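Putative tRNA (Adenine(37)-N6)-methyltransferase (PDB 7BU1) probably methylates N6-threonylcarbamoyladenosine at position 37 of tRNA, with S-adenosylmethionine as the methyl donor. Local coordinates at residues I17-M22 against S123-L128; H61-F66 against Q107-L112. All coordinates share one frame; numbering follows the deposited sequence.

Contact 1: I17-M22 against S123-L128; sequences IRSCFM and SGIDLL. With SAM (S-adenosylmethionine), chain D.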
loop_
_atom_site.group_PDB
_atom_site.type_symbol
_atom_site.label_atom_id
_atom_site.label_comp_id
_atom_site.label_asym_id
_atom_site.label_seq_id
_atom_site.Cartn_x
_atom_site.Cartn_y
_atom_site.Cartn_z
ATOM N N ILE B 17 -17.640 -0.629 4.127
ATOM C CA ILE B 17 -17.862 -0.457 2.702
ATOM C C ILE B 17 -19.280 -0.895 2.381
ATOM O O ILE B 17 -19.736 -1.949 2.843
ATOM C CB ILE B 17 -16.843 -1.269 1.884
ATOM C CG1 ILE B 17 -15.479 -0.583 1.897
ATOM C CG2 ILE B 17 -17.342 -1.466 0.448
ATOM C CD1 ILE B 17 -15.498 0.805 1.294
ATOM N N ARG B 18 -19.985 -0.085 1.605
ATOM C CA ARG B 18 -21.188 -0.528 0.920
ATOM C C ARG B 18 -20.870 -0.530 -0.565
ATOM O O ARG B 18 -20.487 0.502 -1.123
ATOM C CB ARG B 18 -22.374 0.361 1.268
ATOM C CG ARG B 18 -22.687 0.275 2.752
ATOM C CD ARG B 18 -23.910 1.066 3.126
ATOM N NE ARG B 18 -24.751 1.312 1.960
ATOM C CZ ARG B 18 -25.788 2.143 1.952
ATOM N NH1 ARG B 18 -26.120 2.809 3.057
ATOM N NH2 ARG B 18 -26.496 2.304 0.837
ATOM N N SER B 19 -20.986 -1.696 -1.188
ATOM C CA SER B 19 -20.325 -1.960 -2.455
ATOM C C SER B 19 -21.339 -2.450 -3.478
ATOM O O SER B 19 -22.469 -2.817 -3.148
ATOM C CB SER B 19 -19.190 -2.983 -2.258
ATOM O OG SER B 19 -18.797 -3.596 -3.465
ATOM N N CYS B 20 -20.933 -2.409 -4.741
ATOM C CA CYS B 20 -21.722 -3.037 -5.791
ATOM C C CYS B 20 -21.629 -4.552 -5.737
ATOM O O CYS B 20 -22.518 -5.233 -6.265
ATOM C CB CYS B 20 -21.264 -2.564 -7.168
ATOM S SG CYS B 20 -19.493 -2.612 -7.397
ATOM N N PHE B 21 -20.563 -5.085 -5.135
ATOM C CA PHE B 21 -20.269 -6.513 -5.166
ATOM C C PHE B 21 -20.890 -7.214 -3.970
ATOM O O PHE B 21 -20.574 -6.888 -2.822
ATOM C CB PHE B 21 -18.765 -6.752 -5.168
ATOM C CG PHE B 21 -18.053 -6.138 -6.330
ATOM C CD1 PHE B 21 -18.312 -6.563 -7.623
ATOM C CD2 PHE B 21 -17.113 -5.141 -6.129
ATOM C CE1 PHE B 21 -17.647 -6.007 -8.697
ATOM C CE2 PHE B 21 -16.441 -4.586 -7.196
ATOM C CZ PHE B 21 -16.713 -5.021 -8.486
ATOM N N MET B 22 -21.737 -8.205 -4.243
ATOM C CA MET B 22 -22.299 -9.063 -3.210
ATOM C C MET B 22 -21.627 -10.431 -3.132
ATOM O O MET B 22 -21.960 -11.209 -2.238
ATOM C CB MET B 22 -23.804 -9.253 -3.428
ATOM C CG MET B 22 -24.548 -7.966 -3.753
ATOM S SD MET B 22 -24.392 -6.743 -2.441
ATOM C CE MET B 22 -25.348 -7.542 -1.150
ATOM N N SER B 123 -14.552 4.630 -6.389
ATOM C CA SER B 123 -14.687 4.116 -7.745
ATOM C C SER B 123 -13.523 3.180 -8.051
ATOM O O SER B 123 -12.408 3.379 -7.566
ATOM C CB SER B 123 -14.751 5.272 -8.763
ATOM O OG SER B 123 -14.164 4.919 -9.999
ATOM N N GLY B 124 -13.787 2.169 -8.876
ATOM C CA GLY B 124 -12.765 1.199 -9.243
ATOM C C GLY B 124 -12.350 0.292 -8.106
ATOM O O GLY B 124 -11.165 -0.051 -7.990
ATOM N N ILE B 125 -13.307 -0.125 -7.281
ATOM C CA ILE B 125 -13.044 -0.888 -6.073
ATOM C C ILE B 125 -13.017 -2.381 -6.376
ATOM O O ILE B 125 -13.640 -2.871 -7.320
ATOM C CB ILE B 125 -14.103 -0.581 -4.996
ATOM C CG1 ILE B 125 -15.471 -1.100 -5.446
ATOM C CG2 ILE B 125 -14.168 0.914 -4.711
ATOM C CD1 ILE B 125 -16.546 -0.947 -4.413
ATOM N N ASP B 126 -12.331 -3.125 -5.509
ATOM C CA ASP B 126 -12.308 -4.580 -5.544
ATOM C C ASP B 126 -12.809 -5.153 -4.223
ATOM O O ASP B 126 -12.420 -6.253 -3.834
ATOM C CB ASP B 126 -10.907 -5.102 -5.862
ATOM C CG ASP B 126 -9.857 -4.659 -4.835
ATOM O OD1 ASP B 126 -10.097 -3.665 -4.121
ATOM O OD2 ASP B 126 -8.789 -5.304 -4.737
ATOM N N LEU B 127 -13.653 -4.404 -3.513
ATOM C CA LEU B 127 -14.024 -4.717 -2.139
ATOM C C LEU B 127 -15.446 -5.243 -2.050
ATOM O O LEU B 127 -16.364 -4.694 -2.668
ATOM C CB LEU B 127 -13.901 -3.481 -1.248
ATOM C CG LEU B 127 -12.578 -2.733 -1.315
ATOM C CD1 LEU B 127 -12.538 -1.683 -0.200
ATOM C CD2 LEU B 127 -11.416 -3.714 -1.198
ATOM N N LEU B 128 -15.623 -6.285 -1.243
ATOM C CA LEU B 128 -16.937 -6.859 -1.016
ATOM C C LEU B 128 -17.824 -5.896 -0.239
ATOM O O LEU B 128 -17.355 -5.042 0.515
ATOM C CB LEU B 128 -16.825 -8.171 -0.243
ATOM C CG LEU B 128 -16.798 -9.476 -1.024
ATOM C CD1 LEU B 128 -16.769 -10.632 -0.040
ATOM C CD2 LEU B 128 -17.999 -9.575 -1.954
HETATM N N SAM D . -6.191 -5.422 -3.600
HETATM C CA SAM D . -6.447 -6.169 -2.353
HETATM C C SAM D . -5.120 -6.554 -1.686
HETATM O O SAM D . -5.127 -6.676 -0.446
HETATM O OXT SAM D . -4.121 -6.699 -2.417
HETATM C CB SAM D . -7.291 -7.431 -2.607
HETATM C CG SAM D . -6.538 -8.423 -3.502
HETATM S SD SAM D . -7.506 -9.965 -3.682
HETATM C CE SAM D . -6.533 -11.147 -4.590
HETATM C "C5'" SAM D . -9.013 -9.672 -4.663
HETATM C "C4'" SAM D . -10.183 -10.319 -3.948
HETATM O "O4'" SAM D . -10.401 -9.614 -2.728
HETATM C "C3'" SAM D . -11.446 -9.940 -4.638
HETATM O "O3'" SAM D . -11.655 -10.698 -5.821
HETATM C "C2'" SAM D . -12.479 -10.260 -3.591
HETATM O "O2'" SAM D . -13.025 -11.562 -3.784
HETATM C "C1'" SAM D . -11.612 -10.270 -2.327
HETATM N N9 SAM D . -12.272 -9.561 -1.231
HETATM C C8 SAM D . -12.666 -8.294 -1.291
HETATM N N7 SAM D . -13.237 -7.997 -0.130
HETATM C C5 SAM D . -13.188 -9.079 0.646
HETATM C C6 SAM D . -13.609 -9.289 1.893
HETATM N N6 SAM D . -14.190 -8.256 2.513
HETATM N N1 SAM D . -13.457 -10.476 2.490
HETATM C C2 SAM D . -12.839 -11.514 1.788
HETATM N N3 SAM D . -12.404 -11.257 0.485
HETATM C C4 SAM D . -12.589 -10.049 -0.044
#

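Contact 2: H61-F66 against Q107-L112; sequences HVWLLF and QSVVRL. With SAM (S-adenosylmethionine), chain D.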
loop_
_atom_site.group_PDB
_atom_site.type_symbol
_atom_site.label_atom_id
_atom_site.label_comp_id
_atom_site.label_asym_id
_atom_site.label_seq_id
_atom_site.Cartn_x
_atom_site.Cartn_y
_atom_site.Cartn_z
ATOM N N HIS B 61 -6.579 9.531 -5.527
ATOM C CA HIS B 61 -6.719 8.146 -5.108
ATOM C C HIS B 61 -6.351 7.983 -3.640
ATOM O O HIS B 61 -5.558 8.755 -3.092
ATOM C CB HIS B 61 -5.836 7.237 -5.952
ATOM C CG HIS B 61 -6.241 7.174 -7.391
ATOM N ND1 HIS B 61 -6.166 8.264 -8.234
ATOM C CD2 HIS B 61 -6.730 6.153 -8.136
ATOM C CE1 HIS B 61 -6.588 7.916 -9.436
ATOM N NE2 HIS B 61 -6.936 6.642 -9.404
ATOM N N VAL B 62 -6.907 6.943 -3.013
ATOM C CA VAL B 62 -6.664 6.653 -1.604
ATOM C C VAL B 62 -6.416 5.158 -1.435
ATOM O O VAL B 62 -7.023 4.327 -2.118
ATOM C CB VAL B 62 -7.833 7.104 -0.689
ATOM C CG1 VAL B 62 -8.041 8.636 -0.745
ATOM C CG2 VAL B 62 -9.120 6.348 -1.030
ATOM N N TRP B 63 -5.515 4.825 -0.517
ATOM C CA TRP B 63 -5.365 3.458 -0.059
ATOM C C TRP B 63 -6.389 3.198 1.028
ATOM O O TRP B 63 -6.664 4.066 1.860
ATOM C CB TRP B 63 -3.966 3.210 0.509
ATOM C CG TRP B 63 -2.852 3.253 -0.485
ATOM C CD1 TRP B 63 -2.016 4.312 -0.745
ATOM C CD2 TRP B 63 -2.431 2.190 -1.341
ATOM N NE1 TRP B 63 -1.114 3.967 -1.727
ATOM C CE2 TRP B 63 -1.351 2.673 -2.109
ATOM C CE3 TRP B 63 -2.876 0.882 -1.551
ATOM C CZ2 TRP B 63 -0.701 1.884 -3.058
ATOM C CZ3 TRP B 63 -2.230 0.103 -2.498
ATOM C CH2 TRP B 63 -1.154 0.603 -3.234
ATOM N N LEU B 64 -6.951 1.997 1.021
ATOM C CA LEU B 64 -7.780 1.510 2.112
ATOM C C LEU B 64 -7.131 0.243 2.651
ATOM O O LEU B 64 -6.892 -0.707 1.897
ATOM C CB LEU B 64 -9.216 1.228 1.653
ATOM C CG LEU B 64 -10.024 2.361 1.007
ATOM C CD1 LEU B 64 -11.412 1.860 0.608
ATOM C CD2 LEU B 64 -10.123 3.601 1.916
ATOM N N LEU B 65 -6.787 0.258 3.932
ATOM C CA LEU B 65 -6.456 -0.963 4.652
ATOM C C LEU B 65 -7.744 -1.499 5.260
ATOM O O LEU B 65 -8.486 -0.746 5.906
ATOM C CB LEU B 65 -5.419 -0.702 5.743
ATOM C CG LEU B 65 -4.091 -0.102 5.289
ATOM C CD1 LEU B 65 -3.146 0.010 6.460
ATOM C CD2 LEU B 65 -3.483 -0.952 4.202
ATOM N N PHE B 66 -8.028 -2.781 5.030
ATOM C CA PHE B 66 -9.310 -3.342 5.422
ATOM C C PHE B 66 -9.142 -4.770 5.927
ATOM O O PHE B 66 -8.079 -5.383 5.809
ATOM C CB PHE B 66 -10.304 -3.296 4.257
ATOM C CG PHE B 66 -9.851 -4.057 3.036
ATOM C CD1 PHE B 66 -9.009 -3.466 2.102
ATOM C CD2 PHE B 66 -10.286 -5.355 2.809
ATOM C CE1 PHE B 66 -8.602 -4.157 0.969
ATOM C CE2 PHE B 66 -9.885 -6.055 1.672
ATOM C CZ PHE B 66 -9.042 -5.456 0.756
ATOM N N GLN B 107 -5.329 -4.398 1.253
ATOM C CA GLN B 107 -4.876 -3.067 0.855
ATOM C C GLN B 107 -5.200 -2.853 -0.616
ATOM O O GLN B 107 -4.765 -3.619 -1.479
ATOM C CB GLN B 107 -3.378 -2.878 1.153
ATOM C CG GLN B 107 -2.409 -2.977 -0.000
ATOM C CD GLN B 107 -1.045 -2.441 0.346
ATOM O OE1 GLN B 107 -0.510 -2.725 1.418
ATOM N NE2 GLN B 107 -0.463 -1.668 -0.561
ATOM N N SER B 108 -6.017 -1.847 -0.898
ATOM C CA SER B 108 -6.410 -1.522 -2.260
ATOM C C SER B 108 -6.300 -0.024 -2.454
ATOM O O SER B 108 -6.555 0.751 -1.522
ATOM C CB SER B 108 -7.846 -1.959 -2.578
ATOM O OG SER B 108 -8.024 -3.343 -2.350
ATOM N N VAL B 109 -5.889 0.382 -3.650
ATOM C CA VAL B 109 -5.939 1.781 -4.034
ATOM C C VAL B 109 -7.145 1.955 -4.943
ATOM O O VAL B 109 -7.267 1.283 -5.973
ATOM C CB VAL B 109 -4.637 2.249 -4.702
ATOM C CG1 VAL B 109 -4.212 1.303 -5.793
ATOM C CG2 VAL B 109 -4.801 3.673 -5.227
ATOM N N VAL B 110 -8.047 2.847 -4.547
ATOM C CA VAL B 110 -9.267 3.122 -5.285
ATOM C C VAL B 110 -9.319 4.615 -5.575
ATOM O O VAL B 110 -8.670 5.425 -4.910
ATOM C CB VAL B 110 -10.527 2.669 -4.515
ATOM C CG1 VAL B 110 -10.487 1.175 -4.301
ATOM C CG2 VAL B 110 -10.638 3.401 -3.179
ATOM N N ARG B 111 -10.085 4.973 -6.597
ATOM C CA ARG B 111 -10.269 6.375 -6.924
ATOM C C ARG B 111 -11.210 7.014 -5.919
ATOM O O ARG B 111 -12.196 6.403 -5.498
ATOM C CB ARG B 111 -10.830 6.547 -8.335
ATOM C CG ARG B 111 -10.963 8.008 -8.730
ATOM C CD ARG B 111 -11.548 8.179 -10.108
ATOM N NE ARG B 111 -10.506 8.183 -11.130
ATOM C CZ ARG B 111 -9.723 9.225 -11.393
ATOM N NH1 ARG B 111 -9.858 10.353 -10.701
ATOM N NH2 ARG B 111 -8.803 9.144 -12.347
ATOM N N LEU B 112 -10.882 8.239 -5.512
ATOM C CA LEU B 112 -11.748 9.030 -4.648
ATOM C C LEU B 112 -12.533 9.998 -5.526
ATOM O O LEU B 112 -11.960 10.922 -6.114
ATOM C CB LEU B 112 -10.949 9.777 -3.586
ATOM C CG LEU B 112 -11.787 10.730 -2.733
ATOM C CD1 LEU B 112 -12.870 9.965 -1.972
ATOM C CD2 LEU B 112 -10.898 11.539 -1.777
HETATM N N SAM D . -6.191 -5.422 -3.600
HETATM C CA SAM D . -6.447 -6.169 -2.353
HETATM C C SAM D . -5.120 -6.554 -1.686
HETATM O O SAM D . -5.127 -6.676 -0.446
HETATM O OXT SAM D . -4.121 -6.699 -2.417
HETATM C CB SAM D . -7.291 -7.431 -2.607
HETATM C CG SAM D . -6.538 -8.423 -3.502
HETATM S SD SAM D . -7.506 -9.965 -3.682
HETATM C CE SAM D . -6.533 -11.147 -4.590
HETATM C "C5'" SAM D . -9.013 -9.672 -4.663
HETATM C "C4'" SAM D . -10.183 -10.319 -3.948
HETATM O "O4'" SAM D . -10.401 -9.614 -2.728
HETATM C "C3'" SAM D . -11.446 -9.940 -4.638
HETATM O "O3'" SAM D . -11.655 -10.698 -5.821
HETATM C "C2'" SAM D . -12.479 -10.260 -3.591
HETATM O "O2'" SAM D . -13.025 -11.562 -3.784
HETATM C "C1'" SAM D . -11.612 -10.270 -2.327
HETATM N N9 SAM D . -12.272 -9.561 -1.231
HETATM C C8 SAM D . -12.666 -8.294 -1.291
HETATM N N7 SAM D . -13.237 -7.997 -0.130
HETATM C C5 SAM D . -13.188 -9.079 0.646
HETATM C C6 SAM D . -13.609 -9.289 1.893
HETATM N N6 SAM D . -14.190 -8.256 2.513
HETATM N N1 SAM D . -13.457 -10.476 2.490
HETATM C C2 SAM D . -12.839 -11.514 1.788
HETATM N N3 SAM D . -12.404 -11.257 0.485
HETATM C C4 SAM D . -12.589 -10.049 -0.044
#

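Contact 1: I17-M22 against S123-L128
Phe-21 and Leu-128 bring the two backbones together, with their CA atoms 5.3 Å apart. Residues 17-22 continue from strand 15-19 into a turn. Residues 123-128 leave strand 119-123 as an irregular loop. No backbone hydrogen bond joins the two segments; a side chain does. Ser-19 OG donates to Leu-127 O at 2.8 Å, nearly in line with the C=O bond (165°). The same OG accepts from Phe-21 N at 2.9 Å, which makes an ST turn. With OG anti to the backbone N (chi1 161°), the hydroxyl can serve both partners.

The Phe-21 ring turns its edge to the loop. Leu-127 O lies in the ring plane near CD2, and Ile-125 O is 3.3 Å from CE2. Cys-20 SG sits over the centre of one ring face. Ile-125 slides past the ring in the opposite direction, and its CD1 reaches Ser-19 OG at 3.6 Å. The Ile-17 and Leu-127 side chains cross at about a right angle, with Ile-17 CG1 3.8 Å from Leu-127 CD1.

Asp-126 OD2 accepts from the SAM amino N at 2.8 Å, while its OD1 is hydrogen-bonded to Ser-108. Leu-128 CD2 packs on Phe-21 O and Met-22 C, while CD1 meets the adenine at C6. By bonding the Leu-127 carbonyl and the Phe-21 N-H at once, the Ser-19 hydroxyl ties the turn to this SAM-binding loop.

Contact 2: H61-F66 against Q107-L112
Trp-63 and Val-109 face each other as a non-hydrogen-bonded pair of two antiparallel barrel strands. The pairs beside it carry the bonds: Val-62 with Val-110, and Leu-64 with Ser-108, each joined by two reciprocal N-H to O bonds.

Trp-63 can be followed outward. Its CB lies 4.1 Å from Ser-108 O. CG stands anti to the carbonyl carbon (chi1 -68°), and the indole reaches over the partner strand. CD2 and CE3 come over Val-109 CB, which sits 3.8 Å from the centroid of the six-membered ring and 9° off its normal, a CH-pi contact. At the far end CZ3 and CH2 meet the amide of Gln-107, with NE2 3.2 Å from CZ3. Ring and amide planes are 77° apart. At the five-membered ring, NE1 is hydrogen-bonded to Asp-144. The indole also meets Trp-63 of the second subunit edge-to-face.

His-61 lies against Arg-111, with its CE1 over the centre of the guanidinium face, 3.8 Å above it. That guanidinium forms a salt bridge to Asp-148 of the second subunit.

In strand 105-116, Gln-107 N donates to SAM O at 2.8 Å, and Ser-108 OG accepts from the SAM amino N at 3.0 Å. That OG is also hydrogen-bonded to Asp-126 OD1. Phe-66 turns its ring edge toward SAM CA. One strand pair therefore serves both the subunit interface and the grip on the cofactor's amino-acid end.

How the contacts relate
Both contacts are buried and reach the same closed antiparallel barrel. Contact 2 is nested inside the chain loop that contact 1 closes. Contact 2 lies within the barrel as regular strand pairing held by backbone bonds, with Trp-63, His-61 and Arg-111 reaching the second subunit. Contact 1 lies nearer the centre of the chain; one serine hydroxyl and apolar packing join strand 15-19 and the residues after it to a connecting loop, and no other subunit touches it. The two meet directly. Ser-123 O and Arg-111 N are 3.0 Å apart, a probable hydrogen bond, and Leu-127 CD2 packs on Phe-66 CZ at 3.5 Å. Both bind the SAM amino group; contact 1 also packs Leu-128 on the adenine.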